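Local coordinates for protein cytochrome c' (Rhodopseudomonas palustris, PDB 1MQV) that carries a covalently bound high-spin heme c that has no sixth ligand and has electron transfer activity, although its exact function is not known, at residues A1-V4 with I5-R8; I11-Q14 with M15-T19; A42-A45 with D46-K50; E73-A76 with K77-L81; T95-D98 with E99-K103. The protein carries 3 engineered substitutions. All coordinates share one frame; numbering follows the deposited sequence.

Contact 1 of 5, residues A1-V4 with I5-R8. Engineered in segment 1-4: Ala1 (natural residue Gln). With HEC (heme c), chain C.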
# COMPACT_ATOMS: atom_id res chain seq x y z
N ALA A 1 -25.03 -2.63 -1.28
CA ALA A 1 -23.73 -1.98 -1.65
C ALA A 1 -23.68 -0.50 -1.25
O ALA A 1 -24.72 0.16 -1.06
CB ALA A 1 -23.48 -2.13 -3.16
N THR A 2 -22.47 0.03 -1.11
CA THR A 2 -22.28 1.43 -0.72
C THR A 2 -21.08 1.99 -1.48
O THR A 2 -20.51 1.28 -2.33
CB THR A 2 -22.05 1.54 0.82
OG1 THR A 2 -21.82 2.91 1.19
CG2 THR A 2 -20.87 0.65 1.25
N ASP A 3 -20.71 3.23 -1.18
CA ASP A 3 -19.59 3.89 -1.86
C ASP A 3 -18.22 3.29 -1.54
O ASP A 3 -17.41 3.89 -0.81
CB ASP A 3 -19.57 5.39 -1.54
CG ASP A 3 -18.98 6.22 -2.70
OD1 ASP A 3 -18.22 5.66 -3.53
OD2 ASP A 3 -19.27 7.43 -2.76
N VAL A 4 -17.97 2.11 -2.09
CA VAL A 4 -16.69 1.44 -1.89
C VAL A 4 -15.57 2.25 -2.52
O VAL A 4 -14.42 2.09 -2.12
CB VAL A 4 -16.63 0.06 -2.57
CG1 VAL A 4 -17.43 -0.95 -1.79
CG2 VAL A 4 -17.16 0.18 -4.01
N ILE A 5 -15.88 3.06 -3.53
CA ILE A 5 -14.83 3.85 -4.18
C ILE A 5 -14.37 4.87 -3.17
O ILE A 5 -13.19 5.15 -3.04
CB ILE A 5 -15.34 4.55 -5.50
CG1 ILE A 5 -15.31 3.55 -6.65
CG2 ILE A 5 -14.40 5.69 -5.93
CD1 ILE A 5 -16.07 4.01 -7.87
N ALA A 6 -15.30 5.43 -2.41
CA ALA A 6 -14.88 6.40 -1.42
C ALA A 6 -14.13 5.69 -0.29
O ALA A 6 -13.15 6.22 0.24
CB ALA A 6 -16.09 7.16 -0.87
N GLN A 7 -14.57 4.49 0.06
CA GLN A 7 -13.91 3.78 1.14
C GLN A 7 -12.48 3.44 0.81
O GLN A 7 -11.57 3.65 1.63
CB GLN A 7 -14.59 2.45 1.43
CG GLN A 7 -15.82 2.52 2.28
CD GLN A 7 -16.50 1.17 2.35
OE1 GLN A 7 -17.59 0.99 1.84
NE2 GLN A 7 -15.84 0.20 2.98
N ARG A 8 -12.30 2.88 -0.37
CA ARG A 8 -10.95 2.44 -0.76
C ARG A 8 -10.00 3.61 -0.99
O ARG A 8 -8.83 3.52 -0.66
CB ARG A 8 -11.01 1.51 -2.00
CG ARG A 8 -11.35 2.20 -3.32
CD ARG A 8 -12.00 1.22 -4.27
NE ARG A 8 -12.01 1.71 -5.65
CZ ARG A 8 -12.72 1.13 -6.63
NH1 ARG A 8 -13.48 0.06 -6.38
NH2 ARG A 8 -12.67 1.61 -7.87
FE HEC C . -2.13 2.55 -4.48
CHA HEC C . -4.58 4.72 -5.27
CHB HEC C . -0.75 4.89 -2.40
CHC HEC C . -0.14 0.19 -3.10
CHD HEC C . -3.79 -0.03 -6.24
NA HEC C . -2.58 4.48 -3.94
C1A HEC C . -3.66 5.18 -4.40
C2A HEC C . -3.64 6.47 -3.82
C3A HEC C . -2.52 6.58 -3.00
C4A HEC C . -1.88 5.28 -3.10
CMA HEC C . -1.94 7.68 -2.16
CAA HEC C . -4.64 7.58 -4.13
CBA HEC C . -5.81 7.49 -3.18
CGA HEC C . -6.74 8.70 -3.31
O1A HEC C . -6.64 9.59 -2.46
O2A HEC C . -7.54 8.74 -4.26
NB HEC C . -0.76 2.55 -3.10
C1B HEC C . -0.19 3.61 -2.42
C2B HEC C . 1.01 3.24 -1.64
C3B HEC C . 1.18 1.93 -1.84
C4B HEC C . 0.06 1.49 -2.72
CMB HEC C . 1.87 4.26 -0.83
CAB HEC C . 2.24 1.06 -1.33
CBB HEC C . 2.62 1.01 0.02
NC HEC C . -2.05 0.53 -4.58
C1C HEC C . -1.13 -0.30 -3.95
C2C HEC C . -1.26 -1.64 -4.38
C3C HEC C . -2.27 -1.75 -5.29
C4C HEC C . -2.75 -0.34 -5.40
CMC HEC C . -0.27 -2.80 -4.02
CAC HEC C . -2.79 -2.85 -6.10
CBC HEC C . -2.57 -4.22 -5.62
ND HEC C . -3.84 2.33 -5.57
C1D HEC C . -4.33 1.30 -6.32
C2D HEC C . -5.50 1.71 -7.13
C3D HEC C . -5.68 3.04 -6.83
C4D HEC C . -4.67 3.43 -5.85
CMD HEC C . -6.40 0.68 -7.87
CAD HEC C . -6.89 3.92 -7.40
CBD HEC C . -7.99 3.82 -6.30
CGD HEC C . -9.29 4.44 -6.81
O1D HEC C . -9.17 5.53 -7.38
O2D HEC C . -10.37 3.84 -6.64
O HOH W 1 -18.64 3.61 -5.17
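Asp3 caps the start of helix 4-27 by folding its carboxylate back over the first turn. Its OD1 accepts from Ala6 N at 3.1 Å. The donor comes from above the carboxylate plane, 67° out of it. The same oxygen takes a bond from a water at 2.7 Å, and that water accepts from Ile5 N. OD1 thus takes Ala6 N directly and is linked to Ile5 N through the water. The main chain adds Gln7 N to Asp3 O at 3.0 Å and Arg8 N to Val4 O at 2.9 Å.

Arg8 reaches to the heme. Its CG sits between the backbone N and the carbonyl carbon (chi1 72°), and the chain then runs extended to NE. This carries CG past Val4 O at 3.3 Å. NE donates to heme O2D at 2.9 Å with an N-H...O angle of 168°, and the oxygen lies at the guanidinium edge, in plane. NH2 reaches the same oxygen only weakly. Ile5 CG1 lies over the centre of one guanidinium face, 3.5 Å above it. NH1 bonds Leu54 O and Ser59 OG, and NH2 bonds Thr65 OG1, which fixes the group's rotation. A leucine at Arg8 would probably leave the heme propionate without its cationic mate and Leu54 O short of a donor. The arrangement is an Asp N-cap leading into a heme-propionate binding site of cytochrome c'.

Contact 2 of 5, residues I11-Q14 with M15-T19. With HEC (heme c), chain C.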
# COMPACT_ATOMS: atom_id res chain seq x y z
N ILE A 11 -8.70 4.64 2.40
CA ILE A 11 -7.69 3.71 2.93
C ILE A 11 -6.36 3.89 2.16
O ILE A 11 -5.29 3.86 2.77
CB ILE A 11 -8.17 2.25 2.81
CG1 ILE A 11 -9.29 1.98 3.82
CG2 ILE A 11 -6.96 1.28 3.02
CD1 ILE A 11 -10.11 0.73 3.46
N LEU A 12 -6.41 4.06 0.85
CA LEU A 12 -5.17 4.21 0.08
C LEU A 12 -4.54 5.56 0.38
O LEU A 12 -3.32 5.70 0.34
CB LEU A 12 -5.42 4.05 -1.44
CG LEU A 12 -5.82 2.63 -1.82
CD1 LEU A 12 -6.66 2.64 -3.09
CD2 LEU A 12 -4.48 1.79 -2.04
N LYS A 13 -5.36 6.57 0.70
CA LYS A 13 -4.81 7.86 1.07
C LYS A 13 -4.02 7.68 2.37
O LYS A 13 -2.91 8.23 2.51
CB LYS A 13 -5.93 8.90 1.25
CG LYS A 13 -5.46 10.26 1.71
CD LYS A 13 -6.61 11.28 1.60
CE LYS A 13 -6.29 12.58 2.34
NZ LYS A 13 -4.97 13.13 1.98
N GLN A 14 -4.58 6.91 3.31
CA GLN A 14 -3.88 6.63 4.58
C GLN A 14 -2.57 5.89 4.27
O GLN A 14 -1.54 6.17 4.89
CB GLN A 14 -4.69 5.72 5.53
CG GLN A 14 -6.13 6.11 5.83
CD GLN A 14 -6.89 4.97 6.51
OE1 GLN A 14 -8.10 4.78 6.29
NE2 GLN A 14 -6.18 4.20 7.33
N MET A 15 -2.61 4.95 3.33
CA MET A 15 -1.38 4.20 3.01
C MET A 15 -0.33 5.20 2.52
O MET A 15 0.84 5.14 2.94
CB MET A 15 -1.64 3.13 1.93
CG MET A 15 -2.06 1.77 2.45
SD MET A 15 -1.10 0.39 1.71
CE MET A 15 -2.07 0.11 0.34
N GLY A 16 -0.75 6.12 1.65
CA GLY A 16 0.17 7.14 1.16
C GLY A 16 0.77 7.94 2.33
O GLY A 16 2.00 8.15 2.39
N GLU A 17 -0.08 8.40 3.26
CA GLU A 17 0.42 9.15 4.41
C GLU A 17 1.38 8.30 5.28
O GLU A 17 2.33 8.83 5.84
CB GLU A 17 -0.77 9.60 5.26
CG GLU A 17 -1.62 10.55 4.45
CD GLU A 17 -3.01 10.77 5.03
OE1 GLU A 17 -3.65 9.78 5.47
OE2 GLU A 17 -3.46 11.93 5.02
N ALA A 18 1.13 7.00 5.40
CA ALA A 18 2.04 6.17 6.22
C ALA A 18 3.44 6.12 5.63
O ALA A 18 4.41 5.87 6.36
CB ALA A 18 1.49 4.73 6.40
N THR A 19 3.58 6.31 4.31
CA THR A 19 4.92 6.27 3.73
C THR A 19 5.66 7.59 3.92
O THR A 19 6.88 7.64 3.81
CB THR A 19 4.95 5.96 2.19
OG1 THR A 19 4.37 7.06 1.47
CG2 THR A 19 4.20 4.70 1.88
FE HEC C . -2.13 2.55 -4.48
CHA HEC C . -4.58 4.72 -5.27
CHB HEC C . -0.75 4.89 -2.40
CHC HEC C . -0.14 0.19 -3.10
CHD HEC C . -3.79 -0.03 -6.24
NA HEC C . -2.58 4.48 -3.94
C1A HEC C . -3.66 5.18 -4.40
C2A HEC C . -3.64 6.47 -3.82
C3A HEC C . -2.52 6.58 -3.00
C4A HEC C . -1.88 5.28 -3.10
CMA HEC C . -1.94 7.68 -2.16
CAA HEC C . -4.64 7.58 -4.13
CBA HEC C . -5.81 7.49 -3.18
CGA HEC C . -6.74 8.70 -3.31
O1A HEC C . -6.64 9.59 -2.46
O2A HEC C . -7.54 8.74 -4.26
NB HEC C . -0.76 2.55 -3.10
C1B HEC C . -0.19 3.61 -2.42
C2B HEC C . 1.01 3.24 -1.64
C3B HEC C . 1.18 1.93 -1.84
C4B HEC C . 0.06 1.49 -2.72
CMB HEC C . 1.87 4.26 -0.83
CAB HEC C . 2.24 1.06 -1.33
CBB HEC C . 2.62 1.01 0.02
NC HEC C . -2.05 0.53 -4.58
C1C HEC C . -1.13 -0.30 -3.95
C2C HEC C . -1.26 -1.64 -4.38
C3C HEC C . -2.27 -1.75 -5.29
C4C HEC C . -2.75 -0.34 -5.40
CMC HEC C . -0.27 -2.80 -4.02
CAC HEC C . -2.79 -2.85 -6.10
CBC HEC C . -2.57 -4.22 -5.62
ND HEC C . -3.84 2.33 -5.57
C1D HEC C . -4.33 1.30 -6.32
C2D HEC C . -5.50 1.71 -7.13
C3D HEC C . -5.68 3.04 -6.83
C4D HEC C . -4.67 3.43 -5.85
CMD HEC C . -6.40 0.68 -7.87
CAD HEC C . -6.89 3.92 -7.40
CBD HEC C . -7.99 3.82 -6.30
CGD HEC C . -9.29 4.44 -6.81
O1D HEC C . -9.17 5.53 -7.38
O2D HEC C . -10.37 3.84 -6.64
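Leu12 and Met15 meet on the heme side of helix 4-27, the first helix of the four-helix bundle. Leu12 CD2 touches Met15 CE at 3.8 Å. Leu12 can be followed outward over the porphyrin. Its CB lies 3.6 Å from heme C1A. CG is beside the backbone N (chi1 -67°), which aims both methyls at the macrocycle. CD1 comes to 3.5 Å from heme C4D. CD2 stands 3.5 Å from the heme iron. It is an apolar contact on the iron, whose axial protein ligand is His117, and it fits a heme with no sixth ligand.

Met15 bends at chi2 and chi3, which brings its CE near heme CHC as well as Leu12. Gly16 passes close to the heme edge; a side-chain CB there would run into heme CMA. Leu51 covers Leu12 and Met15 from a loop.

The outer side of the helix is polar. Lys13 and Glu17 cross one turn apart and form a long salt bridge, NZ to OE2, at 3.6 Å. Glu17 CG rests on Lys13 O at 3.3 Å. An alanine in place of Glu17 would probably leave the Lys13 ammonium without this acidic mate and remove the CG contact on Lys13 O. At the next residue, Ala18 O accepts from Ser40 OG of helix 34-50. Gly16 O accepts from two donors of one residue, Thr19 N and Thr19 OG1, the hydroxyl at 2.8 Å.

Contact 3 of 5, residues A42-A45 with D46-K50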
# COMPACT_ATOMS: atom_id res chain seq x y z
N ALA A 42 2.66 -1.27 10.00
CA ALA A 42 1.47 -1.95 10.49
C ALA A 42 0.27 -1.42 9.71
O ALA A 42 -0.61 -2.19 9.30
CB ALA A 42 1.30 -1.72 11.99
N ALA A 43 0.24 -0.11 9.45
CA ALA A 43 -0.89 0.48 8.71
C ALA A 43 -0.92 -0.05 7.30
O ALA A 43 -1.99 -0.42 6.78
CB ALA A 43 -0.77 1.96 8.65
N ILE A 44 0.25 -0.08 6.66
CA ILE A 44 0.34 -0.61 5.29
C ILE A 44 -0.17 -2.05 5.29
O ILE A 44 -0.98 -2.41 4.42
CB ILE A 44 1.83 -0.51 4.77
CG1 ILE A 44 2.19 0.95 4.52
CG2 ILE A 44 2.00 -1.33 3.47
CD1 ILE A 44 3.73 1.17 4.33
N ALA A 45 0.25 -2.87 6.25
CA ALA A 45 -0.20 -4.27 6.27
C ALA A 45 -1.70 -4.40 6.49
O ALA A 45 -2.36 -5.16 5.81
CB ALA A 45 0.56 -5.09 7.34
N ASP A 46 -2.22 -3.67 7.47
CA ASP A 46 -3.66 -3.70 7.74
C ASP A 46 -4.50 -3.19 6.55
O ASP A 46 -5.55 -3.77 6.23
CB ASP A 46 -3.99 -2.87 8.99
CG ASP A 46 -3.43 -3.50 10.27
OD1 ASP A 46 -3.20 -4.73 10.27
OD2 ASP A 46 -3.24 -2.77 11.27
N ASP A 47 -4.06 -2.10 5.91
CA ASP A 47 -4.80 -1.53 4.76
C ASP A 47 -4.81 -2.53 3.63
O ASP A 47 -5.83 -2.71 2.96
CB ASP A 47 -4.18 -0.22 4.28
CG ASP A 47 -4.25 0.89 5.32
OD1 ASP A 47 -5.06 0.79 6.26
OD2 ASP A 47 -3.49 1.86 5.18
N SER A 48 -3.69 -3.22 3.43
CA SER A 48 -3.60 -4.20 2.36
C SER A 48 -4.48 -5.43 2.60
O SER A 48 -4.78 -6.19 1.65
CB SER A 48 -2.12 -4.61 2.17
OG SER A 48 -1.34 -3.48 1.78
N LYS A 49 -4.89 -5.66 3.84
CA LYS A 49 -5.74 -6.81 4.13
C LYS A 49 -7.21 -6.41 3.97
O LYS A 49 -8.08 -7.25 3.79
CB LYS A 49 -5.47 -7.33 5.52
CG LYS A 49 -4.17 -8.06 5.63
CD LYS A 49 -3.82 -8.29 7.11
CE LYS A 49 -2.77 -9.38 7.22
NZ LYS A 49 -2.34 -9.45 8.65
N LYS A 50 -7.46 -5.11 4.00
CA LYS A 50 -8.82 -4.61 3.86
C LYS A 50 -9.18 -4.34 2.41
O LYS A 50 -10.31 -4.60 1.99
CB LYS A 50 -8.98 -3.31 4.65
CG LYS A 50 -8.94 -3.49 6.16
CD LYS A 50 -9.13 -2.13 6.83
CE LYS A 50 -8.83 -2.25 8.33
NZ LYS A 50 -8.86 -0.94 9.05
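The last turns of helix 34-50 hold this contact, where Ser48 folds back on Ile44 one turn earlier. Ser48 OG donates to Ile44 O at 2.9 Å. Ser48 N donates to the same oxygen at 3.0 Å. The two donors reach it from opposite faces of the carbonyl plane. The hydroxyl can do this because OG lies beside its own backbone N (chi1 -63°). The hydroxyl of this buried serine thus has its acceptor within its own helix.

Regular i to i+4 bonds run before it. Asp46 N meets Ala42 O at 2.9 Å, and Asp47 N meets Ala43 O at 2.8 Å. At the helix end the bond Lys49 N to Ala45 O is weak, at 3.2 Å with an N-H...O angle of 125°, and Lys49 N also bonds Asp46 O. Lys49 CG lies 3.4 Å from Ala45 O.

In the four-helix bundle this segment packs on two other helices. Asp47 lies against Ile11, Gln14 and Met15 of helix 4-27. Ile44 and Ser48 face Leu85 of helix 75-95. CG beside the backbone N in both aspartates brings each carboxylate near a carbonyl four residues back. Asp47 CG is 3.0 Å from Ala43 O, and Asp46 CG is 3.3 Å from Ala42 O.

Contact 4 of 5, residues E73-A76 with K77-L81. With HEC (heme c), chain C.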
# COMPACT_ATOMS: atom_id res chain seq x y z
N GLU A 73 -10.03 -8.18 -15.23
CA GLU A 73 -9.61 -9.19 -16.18
C GLU A 73 -8.42 -9.93 -15.64
O GLU A 73 -7.94 -10.84 -16.28
CB GLU A 73 -9.18 -8.58 -17.51
CG GLU A 73 -10.32 -8.14 -18.41
CD GLU A 73 -9.82 -7.65 -19.76
OE1 GLU A 73 -9.26 -8.48 -20.52
OE2 GLU A 73 -9.97 -6.45 -20.06
N ASP A 74 -7.93 -9.50 -14.48
CA ASP A 74 -6.77 -10.14 -13.86
C ASP A 74 -6.95 -9.99 -12.36
O ASP A 74 -6.00 -9.64 -11.64
CB ASP A 74 -5.50 -9.42 -14.28
CG ASP A 74 -4.46 -10.37 -14.81
OD1 ASP A 74 -4.39 -11.51 -14.29
OD2 ASP A 74 -3.70 -9.97 -15.72
N LYS A 75 -8.16 -10.29 -11.88
CA LYS A 75 -8.46 -10.06 -10.47
C LYS A 75 -7.63 -10.86 -9.50
O LYS A 75 -7.27 -10.33 -8.46
CB LYS A 75 -9.94 -10.28 -10.15
CG LYS A 75 -10.38 -9.64 -8.80
CD LYS A 75 -10.36 -8.11 -8.88
CE LYS A 75 -10.72 -7.44 -7.54
NZ LYS A 75 -11.78 -8.14 -6.76
N ALA A 76 -7.32 -12.12 -9.82
CA ALA A 76 -6.52 -12.94 -8.90
C ALA A 76 -5.15 -12.31 -8.70
O ALA A 76 -4.64 -12.23 -7.58
CB ALA A 76 -6.36 -14.35 -9.45
N LYS A 77 -4.55 -11.85 -9.79
CA LYS A 77 -3.25 -11.19 -9.72
C LYS A 77 -3.34 -9.92 -8.91
O LYS A 77 -2.47 -9.65 -8.08
CB LYS A 77 -2.74 -10.89 -11.13
CG LYS A 77 -1.48 -10.01 -11.20
CD LYS A 77 -1.13 -9.69 -12.65
CE LYS A 77 0.01 -8.69 -12.76
NZ LYS A 77 0.18 -8.25 -14.18
N PHE A 78 -4.39 -9.11 -9.14
CA PHE A 78 -4.56 -7.85 -8.42
C PHE A 78 -4.69 -8.15 -6.92
O PHE A 78 -3.96 -7.55 -6.13
CB PHE A 78 -5.80 -7.11 -9.00
CG PHE A 78 -6.21 -5.88 -8.22
CD1 PHE A 78 -5.59 -4.64 -8.47
CD2 PHE A 78 -7.28 -5.94 -7.35
CE1 PHE A 78 -6.06 -3.48 -7.85
CE2 PHE A 78 -7.76 -4.77 -6.72
CZ PHE A 78 -7.14 -3.54 -6.98
N ASP A 79 -5.60 -9.07 -6.54
CA ASP A 79 -5.81 -9.43 -5.13
C ASP A 79 -4.50 -9.90 -4.47
O ASP A 79 -4.18 -9.53 -3.34
CB ASP A 79 -6.80 -10.59 -4.97
CG ASP A 79 -8.22 -10.21 -5.31
OD1 ASP A 79 -8.52 -9.00 -5.45
OD2 ASP A 79 -9.04 -11.13 -5.41
N ASP A 80 -3.76 -10.73 -5.18
CA ASP A 80 -2.51 -11.26 -4.64
C ASP A 80 -1.39 -10.23 -4.47
O ASP A 80 -0.48 -10.44 -3.64
CB ASP A 80 -2.05 -12.43 -5.52
CG ASP A 80 -3.00 -13.65 -5.42
OD1 ASP A 80 -4.01 -13.59 -4.69
OD2 ASP A 80 -2.75 -14.68 -6.07
N LEU A 81 -1.45 -9.12 -5.20
CA LEU A 81 -0.42 -8.09 -5.09
C LEU A 81 -0.70 -7.38 -3.76
O LEU A 81 0.21 -6.88 -3.12
CB LEU A 81 -0.48 -7.08 -6.26
CG LEU A 81 0.84 -6.63 -6.92
CD1 LEU A 81 1.92 -6.37 -5.87
CD2 LEU A 81 1.30 -7.75 -7.86
FE HEC C . -2.13 2.55 -4.48
CHA HEC C . -4.58 4.72 -5.27
CHB HEC C . -0.75 4.89 -2.40
CHC HEC C . -0.14 0.19 -3.10
CHD HEC C . -3.79 -0.03 -6.24
NA HEC C . -2.58 4.48 -3.94
C1A HEC C . -3.66 5.18 -4.40
C2A HEC C . -3.64 6.47 -3.82
C3A HEC C . -2.52 6.58 -3.00
C4A HEC C . -1.88 5.28 -3.10
CMA HEC C . -1.94 7.68 -2.16
CAA HEC C . -4.64 7.58 -4.13
CBA HEC C . -5.81 7.49 -3.18
CGA HEC C . -6.74 8.70 -3.31
O1A HEC C . -6.64 9.59 -2.46
O2A HEC C . -7.54 8.74 -4.26
NB HEC C . -0.76 2.55 -3.10
C1B HEC C . -0.19 3.61 -2.42
C2B HEC C . 1.01 3.24 -1.64
C3B HEC C . 1.18 1.93 -1.84
C4B HEC C . 0.06 1.49 -2.72
CMB HEC C . 1.87 4.26 -0.83
CAB HEC C . 2.24 1.06 -1.33
CBB HEC C . 2.62 1.01 0.02
NC HEC C . -2.05 0.53 -4.58
C1C HEC C . -1.13 -0.30 -3.95
C2C HEC C . -1.26 -1.64 -4.38
C3C HEC C . -2.27 -1.75 -5.29
C4C HEC C . -2.75 -0.34 -5.40
CMC HEC C . -0.27 -2.80 -4.02
CAC HEC C . -2.79 -2.85 -6.10
CBC HEC C . -2.57 -4.22 -5.62
ND HEC C . -3.84 2.33 -5.57
C1D HEC C . -4.33 1.30 -6.32
C2D HEC C . -5.50 1.71 -7.13
C3D HEC C . -5.68 3.04 -6.83
C4D HEC C . -4.67 3.43 -5.85
CMD HEC C . -6.40 0.68 -7.87
CAD HEC C . -6.89 3.92 -7.40
CBD HEC C . -7.99 3.82 -6.30
CGD HEC C . -9.29 4.44 -6.81
O1D HEC C . -9.17 5.53 -7.38
O2D HEC C . -10.37 3.84 -6.64
O HOH W 2 -5.26 -12.98 -12.57
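One wall of the heme c pocket begins at the N-terminal turn of helix 75-95, where Lys75 lies across Phe78 and Asp79. Lys75 CE reaches Phe78 CD2 at 3.8 Å, obliquely to the ring, and Asp79 OD1 at 3.4 Å. The lysine chain bends at chi2 (69°) and again at chi4. Its NZ makes a long salt bridge to Asp79 OD1, 3.6 Å, and a weak hydrogen bond to Phe55 O. Asp79 N also bonds Lys75 O at 2.8 Å.

Phe78 turns inward. With CG opposite its backbone N (chi1 172°), the ring points from the helix to the heme. CE1 comes to 3.8 Å from heme CAC. It meets Phe55, Phe82 and Phe120 edge-to-face, an aromatic cluster that joins helices 75-95 and 99-120 of the four-helix bundle to the loop with Phe55. Leu81, one turn on, places CB 3.6 Å from heme CBC.

Asp74 holds the N-cap position, yet its carboxylate makes no direct capping bond. A water accepts from Lys77 N at 3.1 Å and sits beside Asp74 OD1, though that approach is too short to be certain. Asp74 OD1 also lies against Lys77 CB. Lys77 extends fully, and its NZ forms a salt bridge with Asp119 of helix 99-120. Asp74 OD2 stays 4.5 Å from Lys77 NZ, beyond a salt bridge, though the opposite charges may still attract.

Contact 5 of 5, residues T95-D98 with E99-K103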
# COMPACT_ATOMS: atom_id res chain seq x y z
N THR A 95 12.09 -7.33 10.18
CA THR A 95 13.44 -7.07 9.64
C THR A 95 13.95 -5.65 9.79
O THR A 95 15.16 -5.43 9.75
CB THR A 95 13.52 -7.47 8.17
OG1 THR A 95 12.68 -6.61 7.38
CG2 THR A 95 13.07 -8.91 7.99
N ILE A 96 13.06 -4.66 9.92
CA ILE A 96 13.53 -3.28 10.07
C ILE A 96 13.59 -2.87 11.55
O ILE A 96 12.59 -2.53 12.18
CB ILE A 96 12.66 -2.31 9.23
CG1 ILE A 96 12.86 -2.67 7.75
CG2 ILE A 96 13.08 -0.82 9.48
CD1 ILE A 96 11.99 -1.87 6.76
N LYS A 97 14.80 -2.88 12.10
CA LYS A 97 14.99 -2.63 13.53
C LYS A 97 15.88 -1.42 13.85
O LYS A 97 16.03 -1.04 15.03
CB LYS A 97 15.62 -3.88 14.15
CG LYS A 97 17.07 -4.06 13.71
CD LYS A 97 17.71 -5.31 14.28
CE LYS A 97 17.33 -6.52 13.45
NZ LYS A 97 17.94 -7.76 13.99
N ASP A 98 16.48 -0.84 12.82
CA ASP A 98 17.34 0.33 12.98
C ASP A 98 17.43 1.03 11.65
O ASP A 98 16.89 0.53 10.68
CB ASP A 98 18.74 -0.08 13.46
CG ASP A 98 19.35 -1.21 12.64
OD1 ASP A 98 19.08 -1.33 11.44
OD2 ASP A 98 20.16 -1.97 13.22
N GLU A 99 18.13 2.17 11.58
CA GLU A 99 18.23 2.94 10.35
C GLU A 99 18.90 2.20 9.24
O GLU A 99 18.50 2.29 8.07
CB GLU A 99 18.94 4.28 10.59
CG GLU A 99 18.94 5.12 9.31
CD GLU A 99 18.99 6.59 9.60
OE1 GLU A 99 18.75 6.97 10.77
OE2 GLU A 99 19.27 7.36 8.65
N ALA A 100 19.92 1.43 9.58
CA ALA A 100 20.60 0.67 8.57
C ALA A 100 19.68 -0.35 7.90
O ALA A 100 19.74 -0.48 6.68
CB ALA A 100 21.82 -0.02 9.18
N SER A 101 18.88 -1.08 8.69
CA SER A 101 17.97 -2.09 8.12
C SER A 101 16.80 -1.41 7.39
O SER A 101 16.25 -1.97 6.45
CB SER A 101 17.48 -3.10 9.19
OG SER A 101 17.10 -2.48 10.39
N LEU A 102 16.39 -0.23 7.85
CA LEU A 102 15.38 0.52 7.07
C LEU A 102 15.96 0.79 5.66
O LEU A 102 15.29 0.55 4.66
CB LEU A 102 15.08 1.86 7.74
CG LEU A 102 14.26 2.80 6.86
CD1 LEU A 102 12.85 2.24 6.73
CD2 LEU A 102 14.22 4.23 7.46
N LYS A 103 17.20 1.29 5.55
CA LYS A 103 17.78 1.54 4.23
C LYS A 103 17.99 0.25 3.40
O LYS A 103 17.82 0.24 2.18
CB LYS A 103 19.13 2.29 4.35
CG LYS A 103 18.98 3.77 4.87
CD LYS A 103 20.31 4.34 5.25
CE LYS A 103 20.14 5.73 5.78
NZ LYS A 103 21.44 6.15 6.37
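Ser101 OG and Asp98 OD1 meet at 2.5 Å in the tightest polar contact of this turn. The serine hydroxyl donates. It comes from above the carboxylate plane, 51° out of it. Ser101 N donates to the same OD1 at 2.8 Å, nearly along its C-O axis. One carboxylate oxygen is therefore gripped twice by a single residue. The second bond makes Asp98 the N-cap of helix 99-120. Two donors on OD1 would be expected to favour the charged carboxylate.

The serine oxygen is also an acceptor. Lys97 N donates to Ser101 OG at 2.9 Å. The hydroxyl thus passes a bond from the loop backbone on to the cap. Two torsions set this up. Asp98 CG (chi1 50°) and Ser101 OG (chi1 44°) each lie between their own backbone N and carbonyl carbon, which turns both groups into the mouth of the turn.

The next shell holds the helix start in place. Leu102 N bonds to Asp98 O at 3.0 Å. Ser101 CB packs on Thr95 O at 3.3 Å. On the inner side, Ile96 CG2 lies against Leu102 CB at 3.8 Å, the two side chains crossing at a slant. Further out, Glu99 OE2 and Lys103 NZ form a salt bridge, its hydrogen bond weak, one turn along the helix.

Ile96, Glu99 and Leu102 all touch Trp32, an engineered residue in a loop. The turn links helix 75-95 to helix 99-120, and Leu102 packs on Met25 and Leu26 of helix 4-27.

In the fold
From the N terminus, contact 1 starts helix 4-27, and contact 2 lies further along that helix. Contact 3 is near the end of helix 34-50. Contact 4 opens helix 75-95, and contact 5 closes the short loop from that helix into helix 99-120. All five are local and run in series; none nests or crosses. Contacts 2 and 3 touch, with Met15 CG 3.1 Å from Asp47 OD2, which joins the first two helices. Contacts 1, 2 and 4 all reach the heme. Contact 5 lies at the far end of the bundle, its centre about 36 Å from that of contact 1.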